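Local atomic coordinates of superoxide dismutase [Mn/Fe] (Porphyromonas gingivalis, PDB entry 1UES), a protein that catalyses the dismutation of superoxide radicals into oxygen and hydrogen peroxide, using one manganese or iron ion per subunit of a homodimer. Residues F104-L118 against R171-W184. The protein carries 1 engineered substitution. Residues are numbered along the deposited sequence; the frame is centred on the assembly and turned at random.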
ATOM      1  N   PHE A 104      12.761  -7.856  25.867  1.00 33.63           N
ATOM      2  CA  PHE A 104      12.866  -7.066  24.661  1.00 33.44           C
ATOM      3  C   PHE A 104      12.735  -7.991  23.440  1.00 33.49           C
ATOM      4  O   PHE A 104      12.070  -7.650  22.456  1.00 33.20           O
ATOM      5  CB  PHE A 104      14.210  -6.345  24.630  1.00 33.54           C
ATOM      6  CG  PHE A 104      14.416  -5.497  23.409  1.00 33.45           C
ATOM      7  CD1 PHE A 104      13.399  -4.670  22.934  1.00 33.35           C
ATOM      8  CD2 PHE A 104      15.628  -5.516  22.743  1.00 33.35           C
ATOM      9  CE1 PHE A 104      13.601  -3.872  21.805  1.00 33.43           C
ATOM     10  CE2 PHE A 104      15.842  -4.723  21.616  1.00 33.48           C
ATOM     11  CZ  PHE A 104      14.828  -3.903  21.149  1.00 33.36           C
ATOM     12  N   GLU A 105      13.368  -9.164  23.498  1.00 33.68           N
ATOM     13  CA  GLU A 105      13.317 -10.109  22.377  1.00 33.66           C
ATOM     14  C   GLU A 105      11.912 -10.534  22.031  1.00 33.20           C
ATOM     15  O   GLU A 105      11.541 -10.589  20.855  1.00 32.73           O
ATOM     16  CB  GLU A 105      14.155 -11.349  22.680  1.00 34.44           C
ATOM     17  CG  GLU A 105      15.636 -11.109  22.563  1.00 35.50           C
ATOM     18  CD  GLU A 105      16.047 -10.598  21.192  1.00 36.28           C
ATOM     19  OE1 GLU A 105      15.711 -11.252  20.180  1.00 36.92           O
ATOM     20  OE2 GLU A 105      16.711  -9.538  21.121  1.00 37.03           O
ATOM     21  N   LYS A 106      11.128 -10.852  23.056  1.00 32.79           N
ATOM     22  CA  LYS A 106       9.749 -11.253  22.856  1.00 32.38           C
ATOM     23  C   LYS A 106       8.959 -10.078  22.268  1.00 31.82           C
ATOM     24  O   LYS A 106       8.098 -10.266  21.419  1.00 31.75           O
ATOM     25  CB  LYS A 106       9.116 -11.676  24.179  1.00 32.92           C
ATOM     26  CG  LYS A 106       7.809 -12.427  24.026  1.00 33.87           C
ATOM     27  CD  LYS A 106       8.009 -13.707  23.217  1.00 34.69           C
ATOM     28  CE  LYS A 106       6.709 -14.485  23.041  1.00 35.27           C
ATOM     29  NZ  LYS A 106       5.499 -13.609  23.067  1.00 36.12           N
ATOM     30  N   PHE A 107       9.257  -8.867  22.727  1.00 31.07           N
ATOM     31  CA  PHE A 107       8.565  -7.699  22.217  1.00 30.43           C
ATOM     32  C   PHE A 107       8.837  -7.550  20.722  1.00 30.36           C
ATOM     33  O   PHE A 107       7.914  -7.326  19.933  1.00 30.17           O
ATOM     34  CB  PHE A 107       9.031  -6.428  22.923  1.00 29.73           C
ATOM     35  CG  PHE A 107       8.658  -5.169  22.181  1.00 29.08           C
ATOM     36  CD1 PHE A 107       7.323  -4.811  22.031  1.00 28.82           C
ATOM     37  CD2 PHE A 107       9.635  -4.367  21.597  1.00 28.93           C
ATOM     38  CE1 PHE A 107       6.960  -3.676  21.306  1.00 28.49           C
ATOM     39  CE2 PHE A 107       9.273  -3.235  20.871  1.00 28.34           C
ATOM     40  CZ  PHE A 107       7.930  -2.895  20.732  1.00 28.41           C
ATOM     41  N   LYS A 108      10.100  -7.684  20.333  1.00 30.80           N
ATOM     42  CA  LYS A 108      10.446  -7.529  18.924  1.00 31.15           C
ATOM     43  C   LYS A 108       9.695  -8.559  18.102  1.00 31.23           C
ATOM     44  O   LYS A 108       9.186  -8.256  17.019  1.00 31.18           O
ATOM     45  CB  LYS A 108      11.945  -7.693  18.709  1.00 31.75           C
ATOM     46  CG  LYS A 108      12.773  -6.605  19.363  1.00 32.64           C
ATOM     47  CD  LYS A 108      14.151  -7.145  19.669  1.00 33.51           C
ATOM     48  CE  LYS A 108      15.051  -7.018  18.481  1.00 33.99           C
ATOM     49  NZ  LYS A 108      16.361  -7.668  18.763  1.00 34.43           N
ATOM     50  N   GLU A 109       9.618  -9.777  18.621  1.00 31.43           N
ATOM     51  CA  GLU A 109       8.907 -10.827  17.909  1.00 31.42           C
ATOM     52  C   GLU A 109       7.447 -10.427  17.661  1.00 30.79           C
ATOM     53  O   GLU A 109       6.953 -10.550  16.547  1.00 30.62           O
ATOM     54  CB  GLU A 109       9.003 -12.152  18.694  1.00 32.52           C
ATOM     55  CG  GLU A 109       7.664 -12.689  19.203  1.00 34.61           C
ATOM     56  CD  GLU A 109       7.638 -14.216  19.393  1.00 35.53           C
ATOM     57  OE1 GLU A 109       6.635 -14.710  19.955  1.00 36.52           O
ATOM     58  OE2 GLU A 109       8.602 -14.917  18.992  1.00 36.38           O
ATOM     59  N   GLU A 110       6.760  -9.931  18.685  1.00 30.28           N
ATOM     60  CA  GLU A 110       5.359  -9.550  18.532  1.00 29.88           C
ATOM     61  C   GLU A 110       5.180  -8.348  17.631  1.00 28.92           C
ATOM     62  O   GLU A 110       4.239  -8.296  16.837  1.00 28.60           O
ATOM     63  CB  GLU A 110       4.717  -9.258  19.887  1.00 30.81           C
ATOM     64  CG  GLU A 110       4.790 -10.443  20.830  1.00 32.33           C
ATOM     65  CD  GLU A 110       4.198 -10.146  22.185  1.00 33.20           C
ATOM     66  OE1 GLU A 110       3.198  -9.392  22.258  1.00 34.04           O
ATOM     67  OE2 GLU A 110       4.732 -10.672  23.185  1.00 34.19           O
ATOM     68  N   PHE A 111       6.088  -7.388  17.752  1.00 27.95           N
ATOM     69  CA  PHE A 111       6.019  -6.179  16.936  1.00 27.16           C
ATOM     70  C   PHE A 111       6.227  -6.544  15.459  1.00 26.94           C
ATOM     71  O   PHE A 111       5.437  -6.146  14.577  1.00 26.50           O
ATOM     72  CB  PHE A 111       7.085  -5.186  17.433  1.00 26.39           C
ATOM     73  CG  PHE A 111       6.755  -3.736  17.149  1.00 25.73           C
ATOM     74  CD1 PHE A 111       7.444  -3.039  16.166  1.00 25.27           C
ATOM     75  CD2 PHE A 111       5.765  -3.074  17.872  1.00 25.35           C
ATOM     76  CE1 PHE A 111       7.148  -1.681  15.905  1.00 25.08           C
ATOM     77  CE2 PHE A 111       5.454  -1.717  17.621  1.00 25.27           C
ATOM     78  CZ  PHE A 111       6.150  -1.019  16.634  1.00 24.68           C
ATOM     79  N   ASN A 112       7.273  -7.318  15.190  1.00 26.85           N
ATOM     80  CA  ASN A 112       7.544  -7.762  13.827  1.00 26.54           C
ATOM     81  C   ASN A 112       6.331  -8.515  13.265  1.00 26.40           C
ATOM     82  O   ASN A 112       5.940  -8.322  12.106  1.00 25.67           O
ATOM     83  CB  ASN A 112       8.763  -8.702  13.807  1.00 27.05           C
ATOM     84  CG  ASN A 112      10.080  -7.986  14.085  1.00 27.41           C
ATOM     85  OD1 ASN A 112      10.165  -6.757  14.081  1.00 27.77           O
ATOM     86  ND2 ASN A 112      11.118  -8.771  14.341  1.00 27.67           N
ATOM     87  N   THR A 113       5.714  -9.363  14.088  1.00 26.21           N
ATOM     88  CA  THR A 113       4.578 -10.138  13.617  1.00 26.51           C
ATOM     89  C   THR A 113       3.401  -9.243  13.266  1.00 26.34           C
ATOM     90  O   THR A 113       2.741  -9.461  12.273  1.00 26.49           O
ATOM     91  CB  THR A 113       4.116 -11.185  14.643  1.00 27.11           C
ATOM     92  OG1 THR A 113       5.145 -12.173  14.819  1.00 27.62           O
ATOM     93  CG2 THR A 113       2.880 -11.869  14.132  1.00 27.33           C
ATOM     94  N   ALA A 114       3.162  -8.224  14.080  1.00 26.37           N
ATOM     95  CA  ALA A 114       2.084  -7.281  13.824  1.00 26.60           C
ATOM     96  C   ALA A 114       2.344  -6.538  12.505  1.00 26.97           C
ATOM     97  O   ALA A 114       1.420  -6.267  11.729  1.00 26.80           O
ATOM     98  CB  ALA A 114       1.990  -6.283  14.978  1.00 26.47           C
ATOM     99  N   GLY A 115       3.607  -6.209  12.260  1.00 27.68           N
ATOM    100  CA  GLY A 115       3.960  -5.498  11.042  1.00 28.30           C
ATOM    101  C   GLY A 115       3.823  -6.359   9.809  1.00 29.01           C
ATOM    102  O   GLY A 115       3.333  -5.916   8.765  1.00 28.93           O
ATOM    103  N   THR A 116       4.251  -7.612   9.935  1.00 29.23           N
ATOM    104  CA  THR A 116       4.179  -8.551   8.832  1.00 29.89           C
ATOM    105  C   THR A 116       2.744  -8.943   8.476  1.00 29.92           C
ATOM    106  O   THR A 116       2.427  -9.103   7.285  1.00 30.44           O
ATOM    107  CB  THR A 116       4.997  -9.833   9.155  1.00 30.27           C
ATOM    108  OG1 THR A 116       6.386  -9.499   9.306  1.00 30.58           O
ATOM    109  CG2 THR A 116       4.872 -10.845   8.033  1.00 30.64           C
ATOM    110  N   THR A 117       1.871  -9.076   9.480  1.00 29.83           N
ATOM    111  CA  THR A 117       0.494  -9.476   9.224  1.00 29.79           C
ATOM    112  C   THR A 117      -0.467  -8.332   8.890  1.00 29.39           C
ATOM    113  O   THR A 117      -1.646  -8.568   8.649  1.00 30.05           O
ATOM    114  CB  THR A 117      -0.112 -10.303  10.393  1.00 30.00           C
ATOM    115  OG1 THR A 117      -0.158  -9.502  11.578  1.00 30.41           O
ATOM    116  CG2 THR A 117       0.717 -11.578  10.647  1.00 30.26           C
ATOM    117  N   LEU A 118       0.022  -7.096   8.862  1.00 28.55           N
ATOM    118  CA  LEU A 118      -0.842  -5.975   8.509  1.00 27.68           C
ATOM    119  C   LEU A 118      -1.064  -6.045   6.991  1.00 27.39           C
ATOM    120  O   LEU A 118      -0.112  -5.931   6.203  1.00 27.10           O
ATOM    121  CB  LEU A 118      -0.178  -4.652   8.899  1.00 27.65           C
ATOM    122  CG  LEU A 118      -1.044  -3.381   8.918  1.00 27.35           C
ATOM    123  CD1 LEU A 118      -0.400  -2.335   9.811  1.00 27.45           C
ATOM    124  CD2 LEU A 118      -1.191  -2.841   7.516  1.00 27.85           C
ATOM    125  N   ARG A 171       9.116  -7.966   3.458  1.00 21.93           N
ATOM    126  CA  ARG A 171       8.755  -7.052   4.534  1.00 21.95           C
ATOM    127  C   ARG A 171       9.313  -7.491   5.886  1.00 22.03           C
ATOM    128  O   ARG A 171       9.832  -6.665   6.635  1.00 22.09           O
ATOM    129  CB  ARG A 171       7.237  -6.913   4.641  1.00 21.83           C
ATOM    130  CG  ARG A 171       6.825  -5.862   5.656  1.00 21.79           C
ATOM    131  CD  ARG A 171       5.364  -5.897   5.965  1.00 21.49           C
ATOM    132  NE  ARG A 171       4.563  -5.305   4.884  1.00 21.84           N
ATOM    133  CZ  ARG A 171       3.258  -5.124   4.977  1.00 21.98           C
ATOM    134  NH1 ARG A 171       2.636  -5.488   6.091  1.00 22.23           N
ATOM    135  NH2 ARG A 171       2.572  -4.607   3.960  1.00 22.02           N
ATOM    136  N   ALA A 172       9.189  -8.780   6.209  1.00 22.29           N
ATOM    137  CA  ALA A 172       9.702  -9.281   7.485  1.00 22.82           C
ATOM    138  C   ALA A 172      11.186  -9.028   7.676  1.00 23.12           C
ATOM    139  O   ALA A 172      11.615  -8.648   8.774  1.00 23.30           O
ATOM    140  CB  ALA A 172       9.412 -10.796   7.607  1.00 22.98           C
ATOM    141  N   ASP A 173      11.979  -9.233   6.626  1.00 23.52           N
ATOM    142  CA  ASP A 173      13.417  -9.013   6.720  1.00 23.34           C
ATOM    143  C   ASP A 173      13.702  -7.530   6.978  1.00 22.92           C
ATOM    144  O   ASP A 173      14.623  -7.200   7.716  1.00 22.70           O
ATOM    145  CB  ASP A 173      14.147  -9.487   5.448  1.00 24.44           C
ATOM    146  CG  ASP A 173      14.145 -11.019   5.305  1.00 25.71           C
ATOM    147  OD1 ASP A 173      13.802 -11.725   6.295  1.00 26.40           O
ATOM    148  OD2 ASP A 173      14.463 -11.509   4.192  1.00 27.09           O
ATOM    149  N   HIS A 174      12.902  -6.639   6.380  1.00 21.77           N
ATOM    150  CA  HIS A 174      13.095  -5.213   6.597  1.00 21.81           C
ATOM    151  C   HIS A 174      12.818  -4.873   8.048  1.00 22.14           C
ATOM    152  O   HIS A 174      13.563  -4.115   8.657  1.00 22.49           O
ATOM    153  CB  HIS A 174      12.146  -4.400   5.723  1.00 20.76           C
ATOM    154  CG  HIS A 174      12.128  -2.934   6.046  1.00 20.22           C
ATOM    155  ND1 HIS A 174      13.168  -2.088   5.748  1.00 19.98           N
ATOM    156  CD2 HIS A 174      11.138  -2.158   6.554  1.00 19.80           C
ATOM    157  CE1 HIS A 174      12.822  -0.847   6.053  1.00 20.16           C
ATOM    158  NE2 HIS A 174      11.596  -0.868   6.547  1.00 19.32           N
ATOM    159  N   LEU A 175      11.735  -5.420   8.591  1.00 22.63           N
ATOM    160  CA  LEU A 175      11.380  -5.138   9.973  1.00 23.68           C
ATOM    161  C   LEU A 175      12.461  -5.610  10.910  1.00 24.21           C
ATOM    162  O   LEU A 175      12.819  -4.911  11.876  1.00 24.35           O
ATOM    163  CB  LEU A 175      10.050  -5.796  10.327  1.00 23.62           C
ATOM    164  CG  LEU A 175       8.858  -5.298   9.478  1.00 23.58           C
ATOM    165  CD1 LEU A 175       7.562  -5.803  10.096  1.00 24.29           C
ATOM    166  CD2 LEU A 175       8.835  -3.760   9.394  1.00 24.19           C
ATOM    167  N   LYS A 176      13.005  -6.788  10.623  1.00 24.73           N
ATOM    168  CA  LYS A 176      14.055  -7.293  11.506  1.00 25.42           C
ATOM    169  C   LYS A 176      15.271  -6.351  11.505  1.00 25.20           C
ATOM    170  O   LYS A 176      15.903  -6.152  12.556  1.00 25.55           O
ATOM    171  CB  LYS A 176      14.408  -8.750  11.135  1.00 26.45           C
ATOM    172  CG  LYS A 176      15.450  -8.922  10.076  1.00 28.38           C
ATOM    173  CD  LYS A 176      15.150 -10.147   9.195  1.00 29.59           C
ATOM    174  CE  LYS A 176      16.214 -10.323   8.129  1.00 30.26           C
ATOM    175  NZ  LYS A 176      16.844  -9.017   7.826  1.00 30.75           N
ATOM    176  N   ASP A 177      15.572  -5.730  10.363  1.00 24.95           N
ATOM    177  CA  ASP A 177      16.688  -4.815  10.258  1.00 24.61           C
ATOM    178  C   ASP A 177      16.401  -3.447  10.862  1.00 23.92           C
ATOM    179  O   ASP A 177      17.319  -2.746  11.226  1.00 24.13           O
ATOM    180  CB  ASP A 177      17.107  -4.592   8.793  1.00 24.92           C
ATOM    181  CG  ASP A 177      17.923  -5.746   8.222  1.00 25.20           C
ATOM    182  OD1 ASP A 177      18.624  -6.438   9.002  1.00 25.58           O
ATOM    183  OD2 ASP A 177      17.857  -5.952   6.990  1.00 25.43           O
ATOM    184  N   LEU A 178      15.135  -3.054  10.978  1.00 23.33           N
ATOM    185  CA  LEU A 178      14.857  -1.730  11.507  1.00 22.67           C
ATOM    186  C   LEU A 178      15.358  -1.584  12.916  1.00 22.96           C
ATOM    187  O   LEU A 178      15.723  -0.494  13.341  1.00 22.66           O
ATOM    188  CB  LEU A 178      13.359  -1.443  11.458  1.00 22.27           C
ATOM    189  CG  LEU A 178      12.800  -1.036  10.103  1.00 21.60           C
ATOM    190  CD1 LEU A 178      11.263  -0.884  10.268  1.00 21.08           C
ATOM    191  CD2 LEU A 178      13.449   0.261   9.593  1.00 21.36           C
ATOM    192  N   TRP A 179      15.371  -2.684  13.658  1.00 22.91           N
ATOM    193  CA  TRP A 179      15.831  -2.585  15.044  1.00 23.64           C
ATOM    194  C   TRP A 179      17.244  -2.047  15.190  1.00 23.88           C
ATOM    195  O   TRP A 179      17.576  -1.382  16.191  1.00 23.88           O
ATOM    196  CB  TRP A 179      15.700  -3.941  15.727  1.00 23.52           C
ATOM    197  CG  TRP A 179      14.332  -4.470  15.698  1.00 23.83           C
ATOM    198  CD1 TRP A 179      13.852  -5.474  14.891  1.00 23.72           C
ATOM    199  CD2 TRP A 179      13.216  -4.021  16.485  1.00 23.78           C
ATOM    200  NE1 TRP A 179      12.512  -5.668  15.133  1.00 23.50           N
ATOM    201  CE2 TRP A 179      12.097  -4.794  16.099  1.00 23.58           C
ATOM    202  CE3 TRP A 179      13.054  -3.035  17.479  1.00 23.96           C
ATOM    203  CZ2 TRP A 179      10.827  -4.622  16.667  1.00 23.59           C
ATOM    204  CZ3 TRP A 179      11.768  -2.867  18.047  1.00 23.86           C
ATOM    205  CH2 TRP A 179      10.688  -3.655  17.633  1.00 24.02           C
ATOM    206  N   SER A 180      18.077  -2.297  14.182  1.00 24.09           N
ATOM    207  CA  SER A 180      19.451  -1.851  14.205  1.00 24.62           C
ATOM    208  C   SER A 180      19.619  -0.332  14.088  1.00 24.66           C
ATOM    209  O   SER A 180      20.685   0.189  14.407  1.00 24.76           O
ATOM    210  CB  SER A 180      20.255  -2.561  13.106  1.00 24.84           C
ATOM    211  OG  SER A 180      19.956  -2.062  11.802  1.00 26.36           O
ATOM    212  N   ILE A 181      18.589   0.387  13.629  1.00 24.07           N
ATOM    213  CA  ILE A 181      18.720   1.846  13.531  1.00 24.00           C
ATOM    214  C   ILE A 181      17.832   2.626  14.498  1.00 24.27           C
ATOM    215  O   ILE A 181      17.783   3.861  14.451  1.00 23.90           O
ATOM    216  CB  ILE A 181      18.432   2.372  12.113  1.00 23.60           C
ATOM    217  CG1 ILE A 181      17.109   1.833  11.588  1.00 23.61           C
ATOM    218  CG2 ILE A 181      19.608   2.009  11.185  1.00 23.46           C
ATOM    219  CD1 ILE A 181      16.704   2.437  10.260  1.00 22.86           C
ATOM    220  N   VAL A 182      17.118   1.919  15.354  1.00 24.25           N
ATOM    221  CA  VAL A 182      16.272   2.607  16.318  1.00 25.11           C
ATOM    222  C   VAL A 182      17.140   3.268  17.389  1.00 25.31           C
ATOM    223  O   VAL A 182      18.015   2.629  17.969  1.00 25.37           O
ATOM    224  CB  VAL A 182      15.302   1.606  17.003  1.00 24.70           C
ATOM    225  CG1 VAL A 182      14.570   2.260  18.178  1.00 25.12           C
ATOM    226  CG2 VAL A 182      14.299   1.104  15.975  1.00 24.92           C
ATOM    227  N   ASP A 183      16.913   4.547  17.639  1.00 26.07           N
ATOM    228  CA  ASP A 183      17.644   5.241  18.698  1.00 26.75           C
ATOM    229  C   ASP A 183      16.712   5.181  19.906  1.00 26.95           C
ATOM    230  O   ASP A 183      15.752   5.943  20.002  1.00 26.68           O
ATOM    231  CB  ASP A 183      17.915   6.686  18.316  1.00 27.17           C
ATOM    232  CG  ASP A 183      18.729   7.413  19.368  1.00 27.88           C
ATOM    233  OD1 ASP A 183      19.346   8.444  19.037  1.00 28.73           O
ATOM    234  OD2 ASP A 183      18.751   6.937  20.519  1.00 28.64           O
ATOM    235  N   TRP A 184      16.976   4.260  20.827  1.00 27.43           N
ATOM    236  CA  TRP A 184      16.099   4.138  21.980  1.00 28.08           C
ATOM    237  C   TRP A 184      16.078   5.362  22.890  1.00 28.73           C
ATOM    238  O   TRP A 184      15.121   5.540  23.643  1.00 28.97           O
ATOM    239  CB  TRP A 184      16.424   2.869  22.770  1.00 27.91           C
ATOM    240  CG  TRP A 184      15.930   1.646  22.015  1.00 27.77           C
ATOM    241  CD1 TRP A 184      16.684   0.803  21.248  1.00 27.62           C
ATOM    242  CD2 TRP A 184      14.570   1.221  21.869  1.00 27.59           C
ATOM    243  NE1 TRP A 184      15.876  -0.121  20.625  1.00 27.60           N
ATOM    244  CE2 TRP A 184      14.573   0.109  20.987  1.00 27.55           C
ATOM    245  CE3 TRP A 184      13.344   1.669  22.394  1.00 27.52           C
ATOM    246  CZ2 TRP A 184      13.400  -0.563  20.616  1.00 27.30           C
ATOM    247  CZ3 TRP A 184      12.163   1.000  22.020  1.00 27.39           C
ATOM    248  CH2 TRP A 184      12.208  -0.109  21.135  1.00 27.15           C
TER
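Trp179 packs against helix 104-116 with the aliphatic chain of Lys108 across one face of its indole: CG of Lys108 stands 3.7 Å from the centroid of the Trp179 six-membered ring, a CH-pi contact only 7° off the normal. The bend at chi3 brings CE of Lys108 near CG of Trp179, while NZ forms a salt bridge with Glu105. The outer rim of the indole enters an aromatic cluster. Its CH2 is 3.6 Å from both CE2 of Phe107 and CD1 of Phe111, and Phe104 makes an offset edge-to-face pair with the Trp179 six-membered ring, planes at 89°. CE1 of Phe104 also reaches CZ2 of Trp184, 3.5 Å away. Phe156 of strand 151-157 meets Trp179 and Phe111 edge-to-face. Helices 104-116 and 171-178 belong to the C-terminal domain of the iron/manganese superoxide dismutase fold, where they run roughly antiparallel (144°), axes 9.4 Å apart at closest approach. Leu175 sets CD1 against CA of Gly115 (3.7 Å), where no side chain stands between the helices. NE1 of Trp179 donates in its ring plane to a lone pair of Asn112 OD1 (2.8 Å), helping to set the indole's rotation. Away from the Phe104-Trp184 pair, Arg171 NH1 bridges Gly115 O and Leu118 O, each at 2.8 Å, linking the guanidinium to the C-terminal end of helix 104-116 and the turn after it. Outside the two segments, Tyr163 OH and Gly120 O bind its NE and NH2; the Arg171 side chain lies about 11 Å from the manganese ion.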